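PDB 4YWZ: sensor protein kinase WalK from Staphylococcus aureus, which is the membrane sensor histidine kinase of the essential WalKR two-component system and probably perceives an outside signal through the extracellular receptor domain. Local coordinates for residues Gly60-Ile71 with Lys76-Ala87. The protein carries 1 engineered substitution. Sequence-based numbering, arbitrary orientation.
Sequences GEIRFIDKDQII and KQSNRSLINQKA
Leu82 lays its CD1 methyl over the centre of the Arg63 guanidinium, 3.6 Å from Arg63 CZ, while that cation grips Glu61 side-on. NE gives an almost straight bond to OE2 (178°) and NH2 a more bent one to OE1. Glu61, its chain stretched out from a trans first torsion (chi1 -171°), lifts its carboxylate from strand 59-66 toward the 3-10 segment 77-82. There Asn79 ND2 bonds Glu61 OE2 at 3.0 Å, on the opposite face from the arginine; Thr74 OG1 also bonds this oxygen. Farther along, the backbones of 69-71 and 84-87 meet through three hydrogen bonds. Ala87 N reaches Gln69 O at 2.8 Å, Ile71 N reaches Gln85 O at 2.9 Å, and Asn84 N, in the type II turn Leu82-Gln85, reaches Ile71 O at 2.7 Å. Beside these bonds Ile71 is well buried, its CD1 4.0 Å from Leu82 CB and its CG1 beside the Ala87 methyl, which also meets Ile65. Lys86, bent at chi2 (-83°), is solvent-exposed, yet its CE presses unusually close, 3.5 Å, on Ile70 CD1, and its NZ lies 2.9 Å from Asp68 O in the Asp66-Gln69 turn. The other end is looser: Lys76 NZ makes a weak bond to Gly60 O, and a water lies by both. Strand 71-74, an outer strand of the antiparallel Cache-domain sheet, is thus followed by a loop that folds back over 60-71. Three donors on Glu61 OE2 probably favour an ionised carboxylate, and the interlocked bonds should hold this loop against the sheet face bearing Glu61, Arg63 and Ile65.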
# COMPACT_ATOMS: atom_id res chain seq x y z
N GLY A 60 -2.05 11.99 0.44
CA GLY A 60 -1.45 13.32 0.44
C GLY A 60 -2.22 14.33 1.27
O GLY A 60 -1.70 14.95 2.19
N GLU A 61 -3.50 14.48 0.95
CA GLU A 61 -4.38 15.44 1.62
C GLU A 61 -5.83 14.97 1.52
O GLU A 61 -6.16 14.30 0.56
CB GLU A 61 -4.32 16.73 0.89
CG GLU A 61 -5.03 17.90 1.61
CD GLU A 61 -4.95 19.24 0.85
OE1 GLU A 61 -4.38 19.35 -0.25
OE2 GLU A 61 -5.57 20.20 1.33
N ILE A 62 -6.61 15.23 2.56
CA ILE A 62 -8.04 15.02 2.52
C ILE A 62 -8.64 16.39 2.78
O ILE A 62 -8.22 17.11 3.73
CB ILE A 62 -8.55 14.00 3.53
CG1 ILE A 62 -7.77 12.68 3.44
CG2 ILE A 62 -10.06 13.84 3.34
CD1 ILE A 62 -8.19 11.63 4.48
N ARG A 63 -9.72 16.77 2.02
CA ARG A 63 -10.53 17.96 2.33
C ARG A 63 -11.98 17.49 2.50
O ARG A 63 -12.43 16.54 1.88
CB ARG A 63 -10.50 18.97 1.25
CG ARG A 63 -9.06 19.40 0.84
CD ARG A 63 -8.98 20.34 -0.34
NE ARG A 63 -7.58 20.59 -0.68
CZ ARG A 63 -7.16 21.00 -1.87
NH1 ARG A 63 -8.05 21.37 -2.84
NH2 ARG A 63 -5.85 21.10 -2.10
N PHE A 64 -12.70 18.18 3.37
CA PHE A 64 -14.15 18.09 3.46
C PHE A 64 -14.76 19.41 2.99
O PHE A 64 -14.37 20.48 3.39
CB PHE A 64 -14.63 17.73 4.87
CG PHE A 64 -16.15 17.65 4.98
CD1 PHE A 64 -16.83 16.58 4.50
CD2 PHE A 64 -16.89 18.79 5.44
CE1 PHE A 64 -18.25 16.54 4.49
CE2 PHE A 64 -18.30 18.74 5.40
CZ PHE A 64 -18.94 17.61 4.97
N ILE A 65 -15.66 19.27 2.03
CA ILE A 65 -16.28 20.32 1.25
C ILE A 65 -17.80 20.22 1.43
O ILE A 65 -18.40 19.13 1.29
CB ILE A 65 -15.89 20.25 -0.24
CG1 ILE A 65 -14.36 20.41 -0.36
CG2 ILE A 65 -16.68 21.28 -1.04
CD1 ILE A 65 -13.87 19.77 -1.59
N ASP A 66 -18.44 21.34 1.76
CA ASP A 66 -19.86 21.24 2.07
C ASP A 66 -20.69 21.29 0.80
O ASP A 66 -20.20 21.42 -0.31
CB ASP A 66 -20.34 22.30 3.16
CG ASP A 66 -20.39 23.71 2.63
OD1 ASP A 66 -20.39 23.95 1.45
OD2 ASP A 66 -20.51 24.65 3.47
N LYS A 67 -22.03 21.25 0.99
CA LYS A 67 -23.00 21.33 -0.14
C LYS A 67 -22.90 22.49 -1.07
O LYS A 67 -23.20 22.40 -2.25
CB LYS A 67 -24.44 21.44 0.44
CG LYS A 67 -25.03 20.17 0.88
CD LYS A 67 -26.56 20.33 0.90
CE LYS A 67 -27.20 19.93 -0.44
NZ LYS A 67 -27.32 18.43 -0.66
N ASP A 68 -22.48 23.61 -0.53
CA ASP A 68 -22.29 24.78 -1.31
C ASP A 68 -20.89 24.96 -1.82
O ASP A 68 -20.48 26.03 -2.24
CB ASP A 68 -22.65 26.03 -0.43
CG ASP A 68 -24.09 26.01 0.07
OD1 ASP A 68 -24.98 25.57 -0.64
OD2 ASP A 68 -24.31 26.35 1.22
N GLN A 69 -20.06 23.88 -1.81
CA GLN A 69 -18.72 23.87 -2.34
C GLN A 69 -17.71 24.64 -1.53
O GLN A 69 -16.59 24.94 -1.99
CB GLN A 69 -18.71 24.26 -3.81
CG GLN A 69 -19.61 23.36 -4.59
CD GLN A 69 -19.76 23.84 -5.98
OE1 GLN A 69 -18.75 23.92 -6.76
NE2 GLN A 69 -21.05 24.03 -6.38
N ILE A 70 -18.01 24.90 -0.27
CA ILE A 70 -17.05 25.59 0.58
C ILE A 70 -16.15 24.58 1.26
O ILE A 70 -16.63 23.55 1.79
CB ILE A 70 -17.83 26.35 1.68
CG1 ILE A 70 -18.80 27.39 1.09
CG2 ILE A 70 -16.84 27.02 2.63
CD1 ILE A 70 -18.11 28.38 0.23
N ILE A 71 -14.84 24.84 1.19
CA ILE A 71 -13.85 24.04 1.87
C ILE A 71 -13.96 24.28 3.35
O ILE A 71 -13.69 25.38 3.84
CB ILE A 71 -12.47 24.27 1.34
CG1 ILE A 71 -12.40 23.90 -0.14
CG2 ILE A 71 -11.45 23.42 2.09
CD1 ILE A 71 -11.23 24.46 -0.92
N LYS A 76 -3.95 19.29 5.54
CA LYS A 76 -2.67 19.90 5.17
C LYS A 76 -2.57 21.32 5.71
O LYS A 76 -3.24 22.28 5.25
CB LYS A 76 -2.42 19.77 3.66
CG LYS A 76 -1.10 20.34 3.21
CD LYS A 76 -0.67 19.94 1.78
CE LYS A 76 -0.65 18.48 1.43
NZ LYS A 76 0.38 17.56 2.03
N GLN A 77 -1.75 21.45 6.76
CA GLN A 77 -1.58 22.74 7.47
C GLN A 77 -1.17 23.89 6.52
O GLN A 77 -1.66 25.01 6.61
CB GLN A 77 -0.59 22.53 8.64
CG GLN A 77 -0.24 23.75 9.45
CD GLN A 77 1.27 23.92 9.60
OE1 GLN A 77 1.95 24.47 8.72
NE2 GLN A 77 1.82 23.41 10.71
N SER A 78 -0.34 23.60 5.52
CA SER A 78 0.09 24.59 4.53
C SER A 78 -1.02 25.07 3.61
O SER A 78 -0.84 26.03 2.93
CB SER A 78 1.28 24.04 3.69
OG SER A 78 0.92 22.87 2.89
N ASN A 79 -2.21 24.41 3.64
CA ASN A 79 -3.37 24.79 2.87
C ASN A 79 -4.48 25.34 3.73
O ASN A 79 -5.63 25.49 3.27
CB ASN A 79 -3.92 23.55 2.17
CG ASN A 79 -3.22 23.28 0.87
OD1 ASN A 79 -2.48 24.12 0.35
ND2 ASN A 79 -3.41 22.07 0.37
N ARG A 80 -4.16 25.73 4.98
CA ARG A 80 -5.16 26.38 5.81
C ARG A 80 -5.81 27.64 5.18
O ARG A 80 -6.99 27.96 5.50
CB ARG A 80 -4.62 26.59 7.26
CG ARG A 80 -4.31 28.03 7.66
CD ARG A 80 -3.58 28.12 9.03
NE ARG A 80 -2.26 27.46 8.98
CZ ARG A 80 -1.19 27.92 8.32
NH1 ARG A 80 -1.24 29.07 7.65
NH2 ARG A 80 -0.05 27.23 8.32
N SER A 81 -5.12 28.34 4.27
CA SER A 81 -5.75 29.43 3.56
C SER A 81 -6.98 29.05 2.67
O SER A 81 -7.83 29.89 2.38
CB SER A 81 -4.76 30.22 2.75
OG SER A 81 -4.17 29.48 1.71
N LEU A 82 -7.10 27.76 2.26
CA LEU A 82 -8.25 27.33 1.49
C LEU A 82 -9.53 27.31 2.29
O LEU A 82 -10.61 27.31 1.67
CB LEU A 82 -8.03 25.94 0.90
CG LEU A 82 -6.82 25.75 -0.04
CD1 LEU A 82 -6.80 24.31 -0.49
CD2 LEU A 82 -6.90 26.74 -1.20
N ILE A 83 -9.46 27.17 3.62
CA ILE A 83 -10.67 27.03 4.45
C ILE A 83 -11.59 28.23 4.17
O ILE A 83 -11.12 29.40 4.12
CB ILE A 83 -10.31 26.87 5.95
CG1 ILE A 83 -9.49 25.57 6.14
CG2 ILE A 83 -11.54 26.88 6.83
CD1 ILE A 83 -8.65 25.61 7.38
N ASN A 84 -12.87 27.97 4.01
CA ASN A 84 -13.91 28.90 3.68
C ASN A 84 -13.93 29.47 2.24
O ASN A 84 -14.79 30.27 1.92
CB ASN A 84 -13.90 30.07 4.69
CG ASN A 84 -14.28 29.59 6.06
OD1 ASN A 84 -15.17 28.78 6.21
ND2 ASN A 84 -13.55 30.01 7.05
N GLN A 85 -13.02 29.03 1.40
CA GLN A 85 -13.07 29.33 -0.01
C GLN A 85 -13.90 28.31 -0.75
O GLN A 85 -14.03 27.18 -0.32
CB GLN A 85 -11.65 29.39 -0.55
CG GLN A 85 -10.84 30.42 0.23
CD GLN A 85 -9.46 30.78 -0.28
OE1 GLN A 85 -8.63 29.94 -0.61
NE2 GLN A 85 -9.18 32.08 -0.24
N LYS A 86 -14.46 28.73 -1.89
CA LYS A 86 -15.05 27.83 -2.82
C LYS A 86 -14.01 26.90 -3.44
O LYS A 86 -12.93 27.31 -3.82
CB LYS A 86 -15.71 28.63 -3.98
CG LYS A 86 -16.96 29.42 -3.57
CD LYS A 86 -18.22 28.60 -3.54
CE LYS A 86 -19.32 29.41 -2.84
NZ LYS A 86 -20.66 28.80 -3.09
N ALA A 87 -14.37 25.61 -3.56
CA ALA A 87 -13.46 24.62 -4.15
C ALA A 87 -13.26 24.86 -5.64
O ALA A 87 -12.15 24.58 -6.13
CB ALA A 87 -14.02 23.23 -3.95
O HOH W 1 1.18 15.00 2.94